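Local coordinates for protein orotidine 5'-phosphate decarboxylase (Streptomyces avermitilis, PDB 3V75) that probably catalyses the decarboxylation of orotidine 5'-phosphate to UMP, the final step of de novo UMP biosynthesis, at residues Met22-Phe27 with Pro140-Ala145; Ile45-Ser50 with Arg66-Val71; Leu75-Ala80 with Arg108-Leu113; Val173-Ser178 with Phe217-Gly222; Arg271-His276 with Arg284-Arg289. All coordinates share one frame; numbering follows the deposited sequence.

Contact 4 lies deepest: a backbone-bonded pair of neighbouring strands in the barrel wall, beside the predicted proton donor. The other four join loops and helices around the barrel. Contacts 1 and 3 sit at the end where strands begin and share the salt bridge Asp144-Arg108; contact 1 is carbon against ring and carbonyl, whereas contact 3 is mostly backbone with small alanines. Contacts 2 and 5 follow the first and the last strand, and Leu274 of contact 5 packs on Phe67 and Val71 of contact 2. Contact 2 is apolar and fully buried, while contact 5 runs from apolar to water-bridged toward the surface and also touches contact 3 through Leu75.

Contact 1. Residues Met22-Phe27 with Pro140-Ala145; sequences MSLEPF and PLFSDA
Leu24 meets Phe142, and Phe27 meets Asp144 and Ala145, where the N-terminal arm passes the end of the TIM barrel at which its strands begin. Residues Met22-Phe27 lead into helix 27-38, with Pro26 in the N-cap position; Pro140-Ala145 lead into strand 145-148. No hydrogen bond joins the two segments.

The plainly apolar contact is that of Leu24, whose CD1 arrives in the plane of the Phe142 ring, at its edge, 3.8 Å from CZ. The two side chains approach from opposite directions.

Ring-face contacts belong to Phe27. Its CG is anti to the backbone N (chi1 176°), which carries the ring across to the start of the strand. A CH-pi contact follows, with Ala145 CB 4.1 Å from the centroid of the Phe27 ring and 21° off its normal, shifted toward the CZ and CE2 rim. On that same face lies the backbone carbonyl of Asp144, its O 3.4 Å from Phe27 CD1. Asp144 CB touches Phe27 CE1 at 3.9 Å, and the carboxylate lies nearly parallel to the ring, 13° between planes. Phe172 of strand 170-176 packs on both Phe27 and Ala145.

Charge is settled outside the pair of segments: Asp144 OD1 forms salt bridges with Arg108 and Arg30, and OD2 accepts from Val114 N. The buried carboxylate is therefore probably ionised.

Within Pro140-Ala145, Ser143 OG donates to Leu141 O at 2.9 Å, tilted out of the carbonyl plane.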
# COMPACT_ATOMS: atom_id res chain seq x y z
N MSE A 22 -28.72 0.94 -9.39
CA MSE A 22 -29.24 0.64 -8.05
C MSE A 22 -28.03 0.49 -7.14
O MSE A 22 -27.00 0.01 -7.61
CB MSE A 22 -30.06 -0.64 -8.06
CG MSE A 22 -31.38 -0.54 -7.31
SE MSE A 22 -32.06 -2.27 -6.73
CE MSE A 22 -32.34 -3.09 -8.48
N SER A 23 -28.13 0.89 -5.87
CA SER A 23 -26.95 0.76 -4.99
C SER A 23 -26.87 -0.67 -4.43
O SER A 23 -27.91 -1.27 -4.10
CB SER A 23 -26.93 1.79 -3.82
OG SER A 23 -27.48 3.08 -4.22
N LEU A 24 -25.64 -1.20 -4.29
CA LEU A 24 -25.44 -2.40 -3.48
C LEU A 24 -25.86 -2.06 -2.07
O LEU A 24 -25.56 -0.94 -1.58
CB LEU A 24 -24.00 -2.82 -3.41
CG LEU A 24 -23.39 -3.65 -4.48
CD1 LEU A 24 -21.91 -3.76 -4.21
CD2 LEU A 24 -24.12 -5.03 -4.46
N GLU A 25 -26.52 -3.02 -1.41
CA GLU A 25 -26.81 -2.93 0.02
C GLU A 25 -25.48 -2.75 0.79
O GLU A 25 -24.43 -3.15 0.31
CB GLU A 25 -27.58 -4.20 0.44
CG GLU A 25 -27.64 -4.45 1.98
CD GLU A 25 -28.46 -5.66 2.47
OE1 GLU A 25 -28.35 -6.81 1.94
OE2 GLU A 25 -29.21 -5.42 3.46
N PRO A 26 -25.52 -2.08 1.95
CA PRO A 26 -24.26 -1.82 2.68
C PRO A 26 -23.45 -3.09 2.96
O PRO A 26 -24.04 -4.16 3.24
CB PRO A 26 -24.75 -1.16 3.98
CG PRO A 26 -26.05 -0.49 3.59
CD PRO A 26 -26.68 -1.40 2.57
N PHE A 27 -22.13 -2.98 2.85
CA PHE A 27 -21.25 -4.11 3.03
C PHE A 27 -21.49 -4.88 4.34
O PHE A 27 -21.51 -6.12 4.33
CB PHE A 27 -19.79 -3.69 2.90
CG PHE A 27 -18.83 -4.78 3.17
CD1 PHE A 27 -18.72 -5.85 2.29
CD2 PHE A 27 -18.02 -4.76 4.30
CE1 PHE A 27 -17.80 -6.88 2.53
CE2 PHE A 27 -17.12 -5.79 4.55
CZ PHE A 27 -17.03 -6.86 3.66
N PRO A 140 -12.21 -1.88 -12.97
CA PRO A 140 -11.98 -3.30 -13.27
C PRO A 140 -11.44 -4.03 -12.04
O PRO A 140 -11.34 -5.23 -12.15
CB PRO A 140 -10.91 -3.26 -14.38
CG PRO A 140 -10.15 -1.97 -14.07
CD PRO A 140 -11.25 -1.01 -13.69
N LEU A 141 -11.11 -3.34 -10.93
CA LEU A 141 -10.76 -4.05 -9.67
C LEU A 141 -11.81 -3.92 -8.55
O LEU A 141 -11.48 -4.14 -7.37
CB LEU A 141 -9.36 -3.68 -9.17
CG LEU A 141 -8.21 -4.07 -10.10
CD1 LEU A 141 -6.99 -3.17 -9.87
CD2 LEU A 141 -7.83 -5.52 -9.82
N PHE A 142 -13.05 -3.55 -8.91
CA PHE A 142 -14.09 -3.32 -7.90
C PHE A 142 -14.22 -4.51 -6.96
O PHE A 142 -14.44 -5.64 -7.43
CB PHE A 142 -15.46 -3.06 -8.54
CG PHE A 142 -16.58 -2.82 -7.52
CD1 PHE A 142 -16.44 -1.88 -6.51
CD2 PHE A 142 -17.77 -3.52 -7.60
CE1 PHE A 142 -17.46 -1.65 -5.57
CE2 PHE A 142 -18.83 -3.26 -6.69
CZ PHE A 142 -18.66 -2.35 -5.67
N SER A 143 -14.11 -4.25 -5.67
CA SER A 143 -14.16 -5.27 -4.63
C SER A 143 -15.17 -4.85 -3.57
O SER A 143 -15.49 -3.66 -3.43
CB SER A 143 -12.77 -5.45 -4.01
OG SER A 143 -11.81 -5.84 -5.00
N ASP A 144 -15.67 -5.80 -2.79
CA ASP A 144 -16.65 -5.48 -1.76
C ASP A 144 -16.03 -4.77 -0.56
O ASP A 144 -16.71 -4.06 0.17
CB ASP A 144 -17.34 -6.76 -1.32
CG ASP A 144 -18.11 -7.36 -2.45
OD1 ASP A 144 -19.15 -6.76 -2.82
OD2 ASP A 144 -17.65 -8.38 -3.05
N ALA A 145 -14.73 -4.97 -0.36
CA ALA A 145 -14.01 -4.20 0.66
C ALA A 145 -12.54 -4.12 0.32
O ALA A 145 -12.05 -4.88 -0.53
CB ALA A 145 -14.21 -4.81 2.07

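Contact 2. Residues Ile45-Ser50 with Arg66-Val71; sequences IDPHAS and RFSRTV
Phe67 turns one ring face to Pro47, and the two side chains cross at about a right angle. A chi1 of 178° swings the Phe67 ring out from helix 61-75, opposite its own N, to the loop after strand 42-45. Pro47 CA stands over the face, 4.1 Å from the centroid of the Phe67 ring and 19° off its normal, a CH-pi contact. Pro47 CB lies nearer the rim, 3.6 Å from Phe67 CD1. At the ring edge, near its plane, Ile45 CG2 approaches Phe67 CE1 at 4.3 Å. One helical turn on, Val71 CG1 slides past Ile45 CG1 in the opposite direction, 4.2 Å away. Ser68 OG lies 4.2 Å from Ile45 CG2 and is hydrogen-bonded to Leu64 O within its own helix.

The loop is bent beneath the ring by an inverse gamma turn centred on Pro47, closed by the weak bond from His48 N to Asp46 O. Trp55, Leu51 and Leu52 also touch Phe67. Cutting Phe67 back to an alanine is likely to open a gap against Pro47 and Ile45 and to leave the gamma turn without the ring packed on it.

Asp46, whose OD2 is hydrogen-bonded to Ser270 OG, directs its CB away from the helix, with its side chain about 9 Å from that of Lys119, the predicted proton donor. The whole is the first beta-alpha unit of a TIM barrel: strand, loop at its C-terminal end, and outer helix laid back against it.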
# COMPACT_ATOMS: atom_id res chain seq x y z
N ILE A 45 -6.85 -15.88 -1.50
CA ILE A 45 -6.37 -16.31 -2.81
C ILE A 45 -4.93 -15.82 -2.84
O ILE A 45 -4.65 -14.62 -3.08
CB ILE A 45 -7.19 -15.74 -3.97
CG1 ILE A 45 -8.68 -16.03 -3.76
CG2 ILE A 45 -6.70 -16.30 -5.31
CD1 ILE A 45 -9.60 -15.54 -4.93
N ASP A 46 -4.00 -16.75 -2.56
CA ASP A 46 -2.62 -16.42 -2.21
C ASP A 46 -1.64 -17.16 -3.10
O ASP A 46 -1.00 -18.14 -2.66
CB ASP A 46 -2.35 -16.82 -0.75
CG ASP A 46 -3.17 -16.02 0.22
OD1 ASP A 46 -3.28 -14.80 0.05
OD2 ASP A 46 -3.75 -16.61 1.15
N PRO A 47 -1.52 -16.77 -4.38
CA PRO A 47 -0.69 -17.53 -5.32
C PRO A 47 0.79 -17.15 -5.17
O PRO A 47 1.42 -16.66 -6.13
CB PRO A 47 -1.22 -17.10 -6.71
CG PRO A 47 -1.76 -15.68 -6.44
CD PRO A 47 -2.37 -15.76 -5.04
N HIS A 48 1.35 -17.35 -3.98
CA HIS A 48 2.79 -17.16 -3.84
C HIS A 48 3.56 -18.33 -4.43
O HIS A 48 2.99 -19.41 -4.68
CB HIS A 48 3.22 -16.90 -2.38
CG HIS A 48 2.61 -17.81 -1.37
ND1 HIS A 48 2.96 -19.14 -1.25
CD2 HIS A 48 1.71 -17.56 -0.39
CE1 HIS A 48 2.29 -19.68 -0.24
NE2 HIS A 48 1.51 -18.74 0.29
N ALA A 49 4.84 -18.12 -4.67
CA ALA A 49 5.63 -19.15 -5.35
C ALA A 49 5.60 -20.51 -4.64
O ALA A 49 5.59 -21.53 -5.32
CB ALA A 49 7.10 -18.68 -5.57
N SER A 50 5.60 -20.52 -3.29
CA SER A 50 5.54 -21.76 -2.50
C SER A 50 4.29 -22.56 -2.91
O SER A 50 4.37 -23.71 -3.34
CB SER A 50 5.49 -21.41 -1.01
OG SER A 50 5.70 -22.52 -0.17
N ARG A 66 -3.64 -20.14 -13.61
CA ARG A 66 -4.27 -21.46 -13.41
C ARG A 66 -4.70 -21.65 -11.95
O ARG A 66 -5.80 -22.18 -11.67
CB ARG A 66 -3.29 -22.55 -13.82
CG ARG A 66 -3.85 -23.95 -13.67
CD ARG A 66 -5.04 -24.15 -14.61
NE ARG A 66 -6.34 -24.01 -13.93
CZ ARG A 66 -7.52 -24.20 -14.54
NH1 ARG A 66 -7.55 -24.54 -15.83
NH2 ARG A 66 -8.68 -24.13 -13.86
N PHE A 67 -3.84 -21.23 -11.03
CA PHE A 67 -4.13 -21.31 -9.59
C PHE A 67 -5.42 -20.52 -9.29
O PHE A 67 -6.36 -21.02 -8.65
CB PHE A 67 -2.96 -20.70 -8.83
CG PHE A 67 -3.13 -20.67 -7.34
CD1 PHE A 67 -3.81 -19.63 -6.71
CD2 PHE A 67 -2.57 -21.66 -6.54
CE1 PHE A 67 -3.94 -19.58 -5.34
CE2 PHE A 67 -2.68 -21.62 -5.13
CZ PHE A 67 -3.39 -20.57 -4.53
N SER A 68 -5.43 -19.26 -9.71
CA SER A 68 -6.54 -18.37 -9.40
C SER A 68 -7.86 -18.87 -9.99
O SER A 68 -8.92 -18.87 -9.32
CB SER A 68 -6.18 -16.96 -9.91
OG SER A 68 -5.04 -16.49 -9.20
N ARG A 69 -7.80 -19.33 -11.23
CA ARG A 69 -8.98 -19.84 -11.88
C ARG A 69 -9.53 -21.06 -11.14
O ARG A 69 -10.74 -21.19 -10.96
CB ARG A 69 -8.63 -20.20 -13.33
CG ARG A 69 -9.77 -20.82 -14.05
CD ARG A 69 -9.42 -21.03 -15.53
NE ARG A 69 -10.47 -21.85 -16.11
CZ ARG A 69 -10.58 -22.10 -17.40
NH1 ARG A 69 -9.67 -21.57 -18.24
NH2 ARG A 69 -11.58 -22.87 -17.84
N THR A 70 -8.65 -21.96 -10.72
CA THR A 70 -9.09 -23.17 -10.04
C THR A 70 -9.71 -22.84 -8.69
O THR A 70 -10.73 -23.44 -8.31
CB THR A 70 -7.90 -24.14 -9.85
OG1 THR A 70 -7.54 -24.64 -11.13
CG2 THR A 70 -8.26 -25.28 -8.89
N VAL A 71 -9.11 -21.88 -7.97
CA VAL A 71 -9.66 -21.51 -6.67
C VAL A 71 -11.08 -21.02 -6.81
O VAL A 71 -11.96 -21.46 -6.08
CB VAL A 71 -8.79 -20.48 -5.91
CG1 VAL A 71 -9.52 -20.00 -4.63
CG2 VAL A 71 -7.42 -21.10 -5.56

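Contact 3. Residues Leu75-Ala80 with Arg108-Leu113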
# COMPACT_ATOMS: atom_id res chain seq x y z
N LEU A 75 -14.37 -23.05 -5.46
CA LEU A 75 -14.93 -22.48 -4.24
C LEU A 75 -15.89 -21.30 -4.39
O LEU A 75 -16.56 -20.95 -3.43
CB LEU A 75 -13.77 -22.04 -3.31
CG LEU A 75 -12.87 -23.19 -2.83
CD1 LEU A 75 -11.75 -22.59 -1.97
CD2 LEU A 75 -13.66 -24.24 -2.06
N GLY A 76 -15.97 -20.71 -5.60
CA GLY A 76 -16.66 -19.43 -5.77
C GLY A 76 -18.12 -19.48 -5.37
O GLY A 76 -18.64 -18.50 -4.85
N GLU A 77 -18.78 -20.62 -5.59
CA GLU A 77 -20.19 -20.75 -5.22
C GLU A 77 -20.40 -21.18 -3.78
O GLU A 77 -21.55 -21.23 -3.32
CB GLU A 77 -20.90 -21.72 -6.17
CG GLU A 77 -20.93 -21.16 -7.60
CD GLU A 77 -21.81 -21.97 -8.56
OE1 GLU A 77 -22.51 -22.93 -8.11
OE2 GLU A 77 -21.79 -21.66 -9.78
N HIS A 78 -19.31 -21.48 -3.07
CA HIS A 78 -19.41 -22.17 -1.79
C HIS A 78 -18.93 -21.39 -0.62
O HIS A 78 -19.35 -21.64 0.50
CB HIS A 78 -18.71 -23.53 -1.87
CG HIS A 78 -19.21 -24.32 -3.04
ND1 HIS A 78 -20.52 -24.76 -3.11
CD2 HIS A 78 -18.63 -24.65 -4.22
CE1 HIS A 78 -20.72 -25.35 -4.28
NE2 HIS A 78 -19.59 -25.30 -4.98
N VAL A 79 -18.07 -20.41 -0.85
CA VAL A 79 -17.51 -19.67 0.28
C VAL A 79 -18.09 -18.28 0.39
O VAL A 79 -18.44 -17.66 -0.64
CB VAL A 79 -15.94 -19.53 0.27
CG1 VAL A 79 -15.25 -20.92 0.25
CG2 VAL A 79 -15.47 -18.65 -0.88
N ALA A 80 -18.25 -17.83 1.63
CA ALA A 80 -18.83 -16.50 1.87
C ALA A 80 -17.96 -15.39 1.27
O ALA A 80 -18.48 -14.46 0.64
CB ALA A 80 -19.04 -16.25 3.35
N ARG A 108 -16.94 -12.61 -7.78
CA ARG A 108 -18.16 -11.88 -7.46
C ARG A 108 -19.34 -12.40 -8.28
O ARG A 108 -20.48 -12.45 -7.78
CB ARG A 108 -17.96 -10.35 -7.61
CG ARG A 108 -16.84 -9.80 -6.65
CD ARG A 108 -16.75 -8.24 -6.64
NE ARG A 108 -17.87 -7.68 -5.87
CZ ARG A 108 -18.98 -7.14 -6.41
NH1 ARG A 108 -19.12 -7.05 -7.74
NH2 ARG A 108 -19.94 -6.71 -5.61
N ALA A 109 -19.09 -12.78 -9.54
CA ALA A 109 -20.16 -13.34 -10.37
C ALA A 109 -20.71 -14.65 -9.77
O ALA A 109 -21.89 -14.98 -9.93
CB ALA A 109 -19.67 -13.59 -11.79
N ALA A 110 -19.83 -15.39 -9.06
CA ALA A 110 -20.24 -16.65 -8.40
C ALA A 110 -20.94 -16.39 -7.08
O ALA A 110 -21.45 -17.33 -6.45
CB ALA A 110 -19.00 -17.54 -8.15
N GLY A 111 -21.01 -15.12 -6.67
CA GLY A 111 -21.72 -14.77 -5.46
C GLY A 111 -20.86 -14.70 -4.20
O GLY A 111 -21.40 -14.48 -3.11
N ALA A 112 -19.55 -14.85 -4.34
CA ALA A 112 -18.65 -14.67 -3.20
C ALA A 112 -18.37 -13.18 -3.01
O ALA A 112 -18.30 -12.44 -4.01
CB ALA A 112 -17.36 -15.39 -3.41
N LEU A 113 -18.25 -12.73 -1.77
CA LEU A 113 -17.76 -11.38 -1.51
C LEU A 113 -16.27 -11.40 -1.70
O LEU A 113 -15.62 -12.42 -1.45
CB LEU A 113 -18.11 -10.96 -0.08
CG LEU A 113 -19.63 -10.88 0.15
CD1 LEU A 113 -19.91 -10.52 1.60
CD2 LEU A 113 -20.25 -9.81 -0.74
O HOH W 1 -21.15 -14.69 -0.38
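Ala110 CB presses on the peptide of Gly76, 3.5 Å from its carbonyl C, and Ala112 CB meets two carbonyl oxygens, 3.7 Å from both Gly76 O and Val79 O. A side chain on Gly76 would collide with that of Ala110, whereas glycine lets the backbones close up. The CB of Glu77 leaves the backbone away from the other segment, yet CG, anti to its carbonyl carbon (chi1 -64°), lies alongside Ala110 CB at 4.1 Å, and the rest of the chain runs on extended.

Helix 93-109 ends in a Schellman motif at Gly111, whose positive phi (94°) turns the chain toward strand 113-120. Here the beta-alpha-beta unit of the TIM barrel brings strand 113-120 beside the start of strand 81-84. Leu113 N donates to Ala80 O at 3.0 Å in a nearly straight bond (165°). Leu113 CB lies 3.6 Å from Ala80 O, and chi1 turns CG beside the backbone N, near that oxygen too. Arg38 of helix 27-38 donates to Gly76 O and Val79 O through NH1 and to Ala110 O through NH2. Water 1 gives one hydrogen to Ala80 O at 2.9 Å and the other to Gly111 O at 2.7 Å.

Contact 4. Residues Val173-Ser178 with Phe217-Gly222; sequences VLALTS and FGAVVG
Val220 lies beside Leu174 with both side chains pointing the same way. From Val220 CB, Leu174 CA and CD2 are each 4.0 Å away. CG2, anti to the carbonyl carbon, goes on to meet Leu174 CD2 at 3.8 Å and passes Val173 O. The other methyl, CG1, anti to the backbone N (chi1 -180°), comes within 4.5 Å of Thr177 CG2. Leu174 brings this face to the predicted active site, its side chain about 4 Å from that of Lys119.

These are the fifth and sixth strands of the TIM barrel, parallel and crossing at -44°. Regular bridges pair Val173 with Ala219 and Leu174 with Val220. A beta bulge then shifts the register by one, so that Leu176 pairs with Val221. At the bulge Val220 O takes two donors, both in its carbonyl plane: Ala175 N, on a lone pair, and Leu176 N, at 3.1 Å and nearly straight (174°). Beyond it, Gly222 N gives a 2.8 Å bond to Leu176 O.

Ala175, at the bulge, points CB toward the other strand to touch Ala219 CB at 3.9 Å; helix 196-207 packs on Leu176 and Ala219, opposite Val220. Ala175 O accepts a hydrogen bond from Tyr151 OH of the second subunit.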
# COMPACT_ATOMS: atom_id res chain seq x y z
N VAL A 173 -9.44 -1.67 8.25
CA VAL A 173 -8.30 -0.86 8.66
C VAL A 173 -7.37 -1.70 9.49
O VAL A 173 -7.81 -2.34 10.44
CB VAL A 173 -8.79 0.38 9.48
CG1 VAL A 173 -7.59 1.23 9.92
CG2 VAL A 173 -9.78 1.21 8.62
N LEU A 174 -6.07 -1.70 9.17
CA LEU A 174 -5.12 -2.44 10.01
C LEU A 174 -5.18 -1.92 11.44
O LEU A 174 -5.08 -0.71 11.67
CB LEU A 174 -3.70 -2.26 9.51
CG LEU A 174 -3.41 -2.64 8.06
CD1 LEU A 174 -1.97 -2.40 7.69
CD2 LEU A 174 -3.80 -4.12 7.80
N ALA A 175 -5.37 -2.82 12.41
CA ALA A 175 -5.40 -2.40 13.81
C ALA A 175 -4.36 -3.14 14.64
O ALA A 175 -3.46 -2.54 15.22
CB ALA A 175 -6.80 -2.57 14.40
N LEU A 176 -4.48 -4.47 14.69
CA LEU A 176 -3.63 -5.32 15.54
C LEU A 176 -3.18 -6.52 14.71
O LEU A 176 -4.01 -7.33 14.28
CB LEU A 176 -4.45 -5.79 16.73
CG LEU A 176 -4.74 -4.69 17.74
CD1 LEU A 176 -5.88 -5.06 18.66
CD2 LEU A 176 -3.45 -4.35 18.55
N THR A 177 -1.88 -6.66 14.51
CA THR A 177 -1.36 -7.78 13.71
C THR A 177 -0.40 -8.64 14.52
O THR A 177 0.20 -8.18 15.49
CB THR A 177 -0.70 -7.27 12.42
OG1 THR A 177 0.35 -6.33 12.74
CG2 THR A 177 -1.78 -6.60 11.54
N SER A 178 -0.26 -9.92 14.12
CA SER A 178 0.48 -10.85 14.96
C SER A 178 1.91 -11.07 14.55
O SER A 178 2.62 -11.88 15.15
CB SER A 178 -0.25 -12.20 15.03
OG SER A 178 -0.14 -12.81 13.77
N PHE A 217 -17.36 -0.82 8.28
CA PHE A 217 -15.98 -0.40 8.49
C PHE A 217 -15.34 -1.25 9.57
O PHE A 217 -15.68 -1.16 10.74
CB PHE A 217 -15.93 1.13 8.71
CG PHE A 217 -16.51 1.86 7.53
CD1 PHE A 217 -15.78 1.96 6.35
CD2 PHE A 217 -17.83 2.26 7.52
CE1 PHE A 217 -16.35 2.54 5.19
CE2 PHE A 217 -18.40 2.85 6.37
CZ PHE A 217 -17.65 2.98 5.21
N GLY A 218 -14.46 -2.14 9.12
CA GLY A 218 -13.91 -3.16 10.01
C GLY A 218 -12.45 -2.94 10.28
O GLY A 218 -11.83 -1.98 9.80
N ALA A 219 -11.89 -3.84 11.10
CA ALA A 219 -10.48 -3.81 11.48
C ALA A 219 -9.82 -5.14 11.13
O ALA A 219 -10.48 -6.19 11.17
CB ALA A 219 -10.34 -3.59 13.00
N VAL A 220 -8.52 -5.10 10.84
CA VAL A 220 -7.72 -6.32 10.78
C VAL A 220 -7.17 -6.58 12.19
O VAL A 220 -6.50 -5.71 12.77
CB VAL A 220 -6.57 -6.20 9.76
CG1 VAL A 220 -5.77 -7.53 9.74
CG2 VAL A 220 -7.15 -5.86 8.36
N VAL A 221 -7.49 -7.75 12.75
CA VAL A 221 -7.10 -8.14 14.11
C VAL A 221 -6.65 -9.59 14.04
O VAL A 221 -7.46 -10.49 13.76
CB VAL A 221 -8.30 -8.04 15.07
CG1 VAL A 221 -7.89 -8.41 16.51
CG2 VAL A 221 -8.86 -6.62 15.06
N GLY A 222 -5.36 -9.81 14.25
CA GLY A 222 -4.78 -11.15 14.12
C GLY A 222 -5.31 -12.13 15.16
O GLY A 222 -5.32 -11.82 16.36

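Contact 5. Residues Arg271-His276 with Arg284-Arg289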
# COMPACT_ATOMS: atom_id res chain seq x y z
N ARG A 271 -3.44 -21.33 3.90
CA ARG A 271 -2.91 -22.68 3.65
C ARG A 271 -3.86 -23.83 4.04
O ARG A 271 -3.91 -24.85 3.33
CB ARG A 271 -1.58 -22.85 4.40
CG ARG A 271 -0.92 -24.20 4.06
CD ARG A 271 0.51 -24.36 4.60
NE ARG A 271 1.04 -25.64 4.17
CZ ARG A 271 1.34 -25.96 2.91
NH1 ARG A 271 1.24 -25.03 1.94
NH2 ARG A 271 1.77 -27.17 2.61
N GLY A 272 -4.61 -23.69 5.13
CA GLY A 272 -5.49 -24.75 5.60
C GLY A 272 -6.47 -25.21 4.54
O GLY A 272 -6.93 -26.38 4.57
N VAL A 273 -6.85 -24.30 3.63
CA VAL A 273 -7.67 -24.68 2.48
C VAL A 273 -6.82 -24.87 1.22
O VAL A 273 -6.91 -25.91 0.53
CB VAL A 273 -8.80 -23.65 2.21
CG1 VAL A 273 -9.48 -23.90 0.87
CG2 VAL A 273 -9.84 -23.70 3.35
N LEU A 274 -6.00 -23.88 0.91
CA LEU A 274 -5.27 -23.86 -0.35
C LEU A 274 -4.29 -25.00 -0.55
O LEU A 274 -4.02 -25.38 -1.71
CB LEU A 274 -4.54 -22.51 -0.54
CG LEU A 274 -5.49 -21.29 -0.57
CD1 LEU A 274 -4.66 -19.98 -0.57
CD2 LEU A 274 -6.46 -21.30 -1.80
N ARG A 275 -3.72 -25.54 0.53
CA ARG A 275 -2.76 -26.63 0.33
C ARG A 275 -3.41 -27.86 -0.30
O ARG A 275 -2.69 -28.74 -0.79
CB ARG A 275 -2.10 -27.06 1.64
CG ARG A 275 -3.01 -27.77 2.63
CD ARG A 275 -2.18 -28.16 3.85
NE ARG A 275 -2.94 -28.86 4.87
CZ ARG A 275 -3.17 -30.17 4.86
NH1 ARG A 275 -2.73 -30.91 3.86
NH2 ARG A 275 -3.87 -30.73 5.86
N HIS A 276 -4.74 -27.94 -0.26
CA HIS A 276 -5.45 -29.08 -0.83
C HIS A 276 -5.65 -29.01 -2.34
O HIS A 276 -6.02 -30.01 -2.95
CB HIS A 276 -6.78 -29.28 -0.13
CG HIS A 276 -6.61 -29.62 1.31
ND1 HIS A 276 -6.23 -30.88 1.71
CD2 HIS A 276 -6.71 -28.86 2.43
CE1 HIS A 276 -6.12 -30.89 3.03
NE2 HIS A 276 -6.41 -29.69 3.49
N ARG A 284 -12.91 -27.95 -1.84
CA ARG A 284 -14.28 -27.81 -1.34
C ARG A 284 -14.45 -28.44 0.05
O ARG A 284 -15.08 -27.88 0.96
CB ARG A 284 -15.25 -28.46 -2.33
CG ARG A 284 -16.66 -28.52 -1.83
CD ARG A 284 -17.30 -27.16 -1.68
NE ARG A 284 -18.66 -27.30 -1.15
CZ ARG A 284 -19.71 -27.66 -1.88
NH1 ARG A 284 -19.57 -27.94 -3.17
NH2 ARG A 284 -20.92 -27.81 -1.32
N THR A 285 -13.92 -29.66 0.20
CA THR A 285 -14.08 -30.37 1.46
C THR A 285 -13.43 -29.58 2.60
O THR A 285 -14.00 -29.46 3.68
CB THR A 285 -13.44 -31.79 1.36
OG1 THR A 285 -14.18 -32.53 0.37
CG2 THR A 285 -13.49 -32.57 2.68
N ALA A 286 -12.22 -29.06 2.36
CA ALA A 286 -11.50 -28.32 3.41
C ALA A 286 -12.24 -27.04 3.76
O ALA A 286 -12.36 -26.69 4.93
CB ALA A 286 -10.08 -28.00 2.96
N ALA A 287 -12.69 -26.31 2.74
CA ALA A 287 -13.43 -25.07 3.00
C ALA A 287 -14.72 -25.36 3.78
O ALA A 287 -15.06 -24.63 4.73
CB ALA A 287 -13.75 -24.35 1.69
N ASP A 288 -15.46 -26.39 3.39
CA ASP A 288 -16.71 -26.72 4.10
C ASP A 288 -16.40 -27.08 5.54
O ASP A 288 -17.15 -26.72 6.46
CB ASP A 288 -17.43 -27.93 3.47
CG ASP A 288 -18.14 -27.61 2.16
OD1 ASP A 288 -18.26 -26.41 1.82
OD2 ASP A 288 -18.55 -28.57 1.47
N ARG A 289 -15.30 -27.80 5.76
CA ARG A 289 -14.97 -28.24 7.12
C ARG A 289 -14.60 -27.05 8.02
O ARG A 289 -15.07 -26.96 9.17
CB ARG A 289 -13.83 -29.25 7.13
CG ARG A 289 -13.31 -29.46 8.54
CD ARG A 289 -12.16 -30.48 8.55
NE ARG A 289 -11.24 -30.22 7.44
CZ ARG A 289 -10.08 -29.56 7.49
NH1 ARG A 289 -9.33 -29.46 6.37
NH2 ARG A 289 -9.60 -29.09 8.64
O HOH W 2 -6.64 -28.55 6.10
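Ala286 fits its methyl between Gly272, Val273 and His276, and with Val273 it has most of the surface buried here. Ala286 CB lies 3.5 Å from His276 CD2 and, further round, 3.9 Å from Gly272 O. The small side chain lets the two backbones draw together, the CA atoms of Val273 and Ala286 being nearest across the contact.

Val273 covers the neighbouring part of helix 280-299. Its CG2, anti to the carbonyl carbon, rests on the backbone of Ala287, 3.9 Å from CA, and touches the methyls of Ala286 and Ala287 more loosely. Leu75 of helix 61-75 packs on both Val273 and Ala287, so this end of the contact is buried.

His276 forms the more polar end. With CG beside the backbone N (chi1 -64°), the ring stands against Ala286 and its NE2 looks toward Arg289. The two do not bond directly: water 2 lies between, in the plane of the ring at its edge, 2.9 Å from His276 NE2. It accepts from Arg289 NH1, also at 2.9 Å, and donates to Gly272 O at 2.7 Å. Arg289 is bent at chi3 (43°) to reach it, with its guanidinium turned 79° from the imidazole. Arg275 CG covers part of one ring face. Replacing His276 by an alanine is likely to leave water 2 without one of its three partners and to open a gap beside the Ala286 methyl.

A short helix set between the last strand, 265-269, and the final outer helix, 280-299, is a familiar elaboration of the eighth beta-alpha unit in phosphate-binding TIM barrels.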